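Local coordinates for protein TRAS1 ORF2p (PDB 1WDU) that forms the N-terminal endonuclease domain of a telomere-specific silkworm retrotransposon protein and probably cuts DNA to prepare the element's insertion, at residues 109-113 with 114-118; 37-40 with 41-45. The protein carries 1 engineered substitution. One frame throughout, in Å; residues are numbered along the deposited sequence.

Contact 1. Residues 109-113 with 114-118; sequences GIRTR and AWEIT
Ile110 and Ile117, Arg111 and Glu116, and Thr112 and Trp115 face one another across the closed end of a beta hairpin, where strands 105-111 and 116-123 meet in a tight turn. Ile110 and Ile117 form an antiparallel hydrogen-bonded pair, each backbone N donating to the other's O. Two residues nearer the turn, Thr112 N gives a nearly straight bond to Trp115 O at 2.8 Å. Arg113 and Ala114 occupy the corners with helical backbone angles. The return bonds from Trp115 N to Thr112 O and OG1 are weak.

The Trp115 indole is clasped by hairpin side chains. Its CG sits between its own N and carbonyl carbon (chi1 41°), which swings the ring back across the hairpin. Thr112 OG1 lies over one face, toward the rim, 3.4 Å from CE3, while Thr112 CG2 meets CZ3 at 3.8 Å. Ile117 CD1 sits over the centre of the opposite face, and Ile110 CG1 approaches CZ3 obliquely at 4.0 Å. The ring thus meets aliphatic carbons and one hydroxyl; branched Ile110 and Ile117 suit extended strands. An alanine in place of Trp115 would probably leave Thr112, Ile110 and Ile117 CD1 without the ring between them and Arg242 O without its NE1 donor.

The other face carries polar residues. Arg111, its chain extended from CG to NE, brings NH1 within 3.1 Å of Glu116 OE1 in a salt bridge; the oxygen is met on its anti side, somewhat out of the carboxylate plane, by a bent bond, and the guanidinium and carboxylate planes stand 87° apart.

Beyond the hairpin, strand 93-96 pairs with strand 105-111 and strand 149-154 with strand 116-123. Trp115 NE1 bonds to Arg242 O, and its ring packs edge-to-face with Tyr20 and against Ile241 of strand 237-241.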
loop_
_atom_site.group_PDB
_atom_site.type_symbol
_atom_site.label_atom_id
_atom_site.label_comp_id
_atom_site.label_asym_id
_atom_site.label_seq_id
_atom_site.Cartn_x
_atom_site.Cartn_y
_atom_site.Cartn_z
ATOM N N GLY A 109 4.394 -9.576 7.486
ATOM C CA GLY A 109 5.026 -8.960 8.637
ATOM C C GLY A 109 6.524 -8.798 8.410
ATOM O O GLY A 109 7.137 -9.600 7.702
ATOM N N ILE A 110 7.100 -7.734 8.966
ATOM C CA ILE A 110 8.538 -7.478 8.884
ATOM C C ILE A 110 8.994 -7.299 10.326
ATOM O O ILE A 110 8.280 -6.720 11.153
ATOM C CB ILE A 110 8.902 -6.202 8.077
ATOM C CG1 ILE A 110 8.110 -4.998 8.592
ATOM C CG2 ILE A 110 8.674 -6.437 6.580
ATOM C CD1 ILE A 110 8.437 -3.715 7.842
ATOM N N ARG A 111 10.187 -7.785 10.632
ATOM C CA ARG A 111 10.682 -7.716 11.994
ATOM C C ARG A 111 12.149 -7.324 12.089
ATOM O O ARG A 111 12.961 -7.716 11.253
ATOM C CB ARG A 111 10.453 -9.084 12.650
ATOM C CG ARG A 111 11.022 -9.257 14.039
ATOM C CD ARG A 111 11.034 -10.737 14.398
ATOM N NE ARG A 111 11.816 -11.022 15.600
ATOM C CZ ARG A 111 11.432 -10.722 16.838
ATOM N NH1 ARG A 111 10.264 -10.125 17.049
ATOM N NH2 ARG A 111 12.218 -11.020 17.868
ATOM N N THR A 112 12.462 -6.530 13.107
ATOM C CA THR A 112 13.824 -6.078 13.403
ATOM C C THR A 112 13.906 -5.991 14.930
ATOM O O THR A 112 12.895 -6.174 15.615
ATOM C CB THR A 112 14.130 -4.673 12.819
ATOM O OG1 THR A 112 13.267 -3.698 13.416
ATOM C CG2 THR A 112 13.938 -4.662 11.314
ATOM N N ARG A 113 15.096 -5.721 15.465
ATOM C CA ARG A 113 15.261 -5.604 16.918
ATOM C C ARG A 113 14.313 -4.533 17.449
ATOM O O ARG A 113 13.701 -4.687 18.509
ATOM C CB ARG A 113 16.698 -5.197 17.283
ATOM C CG ARG A 113 17.661 -6.337 17.627
ATOM C CD ARG A 113 18.292 -6.958 16.391
ATOM N NE ARG A 113 19.651 -7.431 16.659
ATOM C CZ ARG A 113 20.467 -7.934 15.735
ATOM N NH1 ARG A 113 20.061 -8.036 14.474
ATOM N NH2 ARG A 113 21.695 -8.318 16.067
ATOM N N ALA A 114 14.201 -3.452 16.683
ATOM C CA ALA A 114 13.366 -2.308 17.027
ATOM C C ALA A 114 11.863 -2.572 17.103
ATOM O O ALA A 114 11.179 -2.010 17.959
ATOM C CB ALA A 114 13.638 -1.182 16.041
ATOM N N TRP A 115 11.343 -3.409 16.209
ATOM C CA TRP A 115 9.913 -3.692 16.193
ATOM C C TRP A 115 9.491 -4.789 15.226
ATOM O O TRP A 115 10.316 -5.394 14.550
ATOM C CB TRP A 115 9.136 -2.412 15.852
ATOM C CG TRP A 115 9.760 -1.548 14.767
ATOM C CD1 TRP A 115 10.105 -0.231 14.877
ATOM C CD2 TRP A 115 10.087 -1.933 13.416
ATOM N NE1 TRP A 115 10.623 0.230 13.691
ATOM C CE2 TRP A 115 10.625 -0.793 12.777
ATOM C CE3 TRP A 115 9.977 -3.127 12.687
ATOM C CZ2 TRP A 115 11.055 -0.811 11.440
ATOM C CZ3 TRP A 115 10.403 -3.144 11.355
ATOM C CH2 TRP A 115 10.935 -1.992 10.749
ATOM N N GLU A 116 8.187 -5.041 15.183
ATOM C CA GLU A 116 7.609 -6.023 14.275
ATOM C C GLU A 116 6.362 -5.356 13.706
ATOM O O GLU A 116 5.437 -5.023 14.448
ATOM C CB GLU A 116 7.229 -7.306 15.008
ATOM C CG GLU A 116 6.953 -8.464 14.056
ATOM C CD GLU A 116 6.730 -9.779 14.776
ATOM O OE1 GLU A 116 7.453 -10.038 15.764
ATOM O OE2 GLU A 116 5.845 -10.557 14.350
ATOM N N ILE A 117 6.348 -5.160 12.390
ATOM C CA ILE A 117 5.237 -4.494 11.726
ATOM C C ILE A 117 4.504 -5.343 10.686
ATOM O O ILE A 117 5.124 -5.969 9.826
ATOM C CB ILE A 117 5.741 -3.191 11.050
ATOM C CG1 ILE A 117 6.324 -2.259 12.114
ATOM C CG2 ILE A 117 4.611 -2.508 10.288
ATOM C CD1 ILE A 117 6.851 -0.960 11.574
ATOM N N THR A 118 3.178 -5.363 10.778
ATOM C CA THR A 118 2.355 -6.098 9.830
ATOM C C THR A 118 2.042 -5.118 8.694
ATOM O O THR A 118 1.467 -4.049 8.919
ATOM C CB THR A 118 1.041 -6.571 10.484
ATOM O OG1 THR A 118 1.345 -7.373 11.631
ATOM C CG2 THR A 118 0.212 -7.402 9.501
#

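Contact 2. Residues 37-40 with 41-45; sequences LAIE and AATRK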
loop_
_atom_site.group_PDB
_atom_site.type_symbol
_atom_site.label_atom_id
_atom_site.label_comp_id
_atom_site.label_asym_id
_atom_site.label_seq_id
_atom_site.Cartn_x
_atom_site.Cartn_y
_atom_site.Cartn_z
ATOM N N LEU A 37 9.705 1.063 -11.246
ATOM C CA LEU A 37 9.590 0.809 -9.814
ATOM C C LEU A 37 10.922 0.249 -9.292
ATOM O O LEU A 37 11.449 0.731 -8.287
ATOM C CB LEU A 37 8.429 -0.162 -9.553
ATOM C CG LEU A 37 7.822 -0.310 -8.152
ATOM C CD1 LEU A 37 8.575 -1.357 -7.369
ATOM C CD2 LEU A 37 7.819 1.045 -7.437
ATOM N N ALA A 38 11.468 -0.749 -9.985
ATOM C CA ALA A 38 12.759 -1.346 -9.608
ATOM C C ALA A 38 13.861 -0.281 -9.559
ATOM O O ALA A 38 14.645 -0.225 -8.610
ATOM C CB ALA A 38 13.149 -2.439 -10.603
ATOM N N ILE A 39 13.900 0.568 -10.582
ATOM C CA ILE A 39 14.889 1.635 -10.676
ATOM C C ILE A 39 14.795 2.628 -9.528
ATOM O O ILE A 39 15.816 3.045 -8.976
ATOM C CB ILE A 39 14.766 2.378 -12.041
ATOM C CG1 ILE A 39 15.276 1.464 -13.166
ATOM C CG2 ILE A 39 15.554 3.693 -12.018
ATOM C CD1 ILE A 39 15.052 2.023 -14.540
ATOM N N GLU A 40 13.569 3.000 -9.168
ATOM C CA GLU A 40 13.321 3.942 -8.078
ATOM C C GLU A 40 13.713 3.364 -6.723
ATOM O O GLU A 40 14.235 4.074 -5.863
ATOM C CB GLU A 40 11.841 4.329 -8.041
ATOM C CG GLU A 40 11.360 5.112 -9.258
ATOM C CD GLU A 40 11.979 6.498 -9.358
ATOM O OE1 GLU A 40 13.180 6.600 -9.703
ATOM O OE2 GLU A 40 11.257 7.484 -9.084
ATOM N N ALA A 41 13.442 2.076 -6.537
ATOM C CA ALA A 41 13.769 1.389 -5.293
ATOM C C ALA A 41 15.282 1.324 -5.124
ATOM O O ALA A 41 15.800 1.490 -4.014
ATOM C CB ALA A 41 13.184 -0.020 -5.296
ATOM N N ALA A 42 15.987 1.066 -6.224
ATOM C CA ALA A 42 17.447 1.004 -6.188
ATOM C C ALA A 42 17.973 2.391 -5.842
ATOM O O ALA A 42 18.742 2.556 -4.898
ATOM C CB ALA A 42 17.994 0.562 -7.540
ATOM N N THR A 43 17.530 3.384 -6.610
ATOM C CA THR A 43 17.935 4.774 -6.424
ATOM C C THR A 43 17.679 5.280 -5.011
ATOM O O THR A 43 18.598 5.740 -4.333
ATOM C CB THR A 43 17.192 5.699 -7.406
ATOM O OG1 THR A 43 17.461 5.285 -8.749
ATOM C CG2 THR A 43 17.647 7.134 -7.223
ATOM N N ARG A 44 16.423 5.205 -4.578
ATOM C CA ARG A 44 16.034 5.653 -3.245
ATOM C C ARG A 44 16.504 4.720 -2.132
ATOM O O ARG A 44 16.404 5.058 -0.951
ATOM C CB ARG A 44 14.518 5.782 -3.155
ATOM C CG ARG A 44 13.950 7.021 -3.788
ATOM C CD ARG A 44 12.524 7.214 -3.311
ATOM N NE ARG A 44 12.048 8.570 -3.562
ATOM C CZ ARG A 44 11.780 9.059 -4.765
ATOM N NH1 ARG A 44 11.935 8.299 -5.842
ATOM N NH2 ARG A 44 11.366 10.315 -4.888
ATOM N N LYS A 45 17.017 3.554 -2.510
ATOM C CA LYS A 45 17.473 2.569 -1.537
ATOM C C LYS A 45 16.302 2.241 -0.619
ATOM O O LYS A 45 16.398 2.324 0.610
ATOM C CB LYS A 45 18.671 3.110 -0.739
ATOM C CG LYS A 45 20.010 2.958 -1.475
ATOM C CD LYS A 45 21.145 3.710 -0.787
ATOM C CE LYS A 45 20.970 5.223 -0.901
ATOM N NZ LYS A 45 22.102 5.975 -0.274
#
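A Schellman motif ends helix 31-44, and this contact spans the last turns of the helix and runs into the motif, with residues 37-40 meeting 41-45 by backbone bonds and two side-chain links spaced four apart. The regular ladder runs from Ala41 N to Leu37 O, Ala42 N to Ala38 O and Arg44 N to Glu40 O, the last at 2.8 Å.

Ile39 O is gripped twice. Thr43 N reaches it at 2.9 Å and Thr43 OG1 at 2.8 Å, the two donors coming from opposite faces of the carbonyl plane. With OG1 turned beside its own backbone N (chi1 -58°), the threonine hydroxyl folds back on the preceding turn. Threonine thus suits an exposed helix position, because its polar group finds an acceptor in the helix itself.

Beyond Arg44 the helix closes. Lys45 takes a positive phi of 57°, the left-handed C-prime position, and its N bonds to Ala42 O at 3.1 Å, while Ala46 N turns back to Ala41 O.

Glu40 and Arg44, one turn apart, run side by side in the same direction. Glu40 bends at its second torsion (chi2 -67°), and OE2 comes to the edge of the extended arginine's guanidinium, 3.4 Å from NH1; the salt bridge is long and its hydrogen bond weak. Arg44 has a stronger partner in Asp226, which pairs with NH2, and the like charge of Arg224 lies near that same nitrogen. Small Ala41 and branched Leu37 suit the buried side of the helix, where both touch Leu23 of strand 20-26, the strand that leads into this helix in a beta-alpha-beta unit continued by strand 48-52.

How the contacts relate
Contact 2 comes first along the chain and contact 1 follows; their centres lie 22 Å apart and their nearest atoms about 12 Å, without touching. They belong to different layers of the four-layered alpha/beta sandwich. Helix 31-44, whose last turns make contact 2, packs on the six-stranded sheet, whereas the hairpin of 109-118 belongs to the other sheet. Strand 20-26 is common ground, since helix 31-44 rests on it and its Tyr20 meets Trp115 of contact 1. One contact thus belongs to a helix seated on that sheet, and the other joins the second sheet to it.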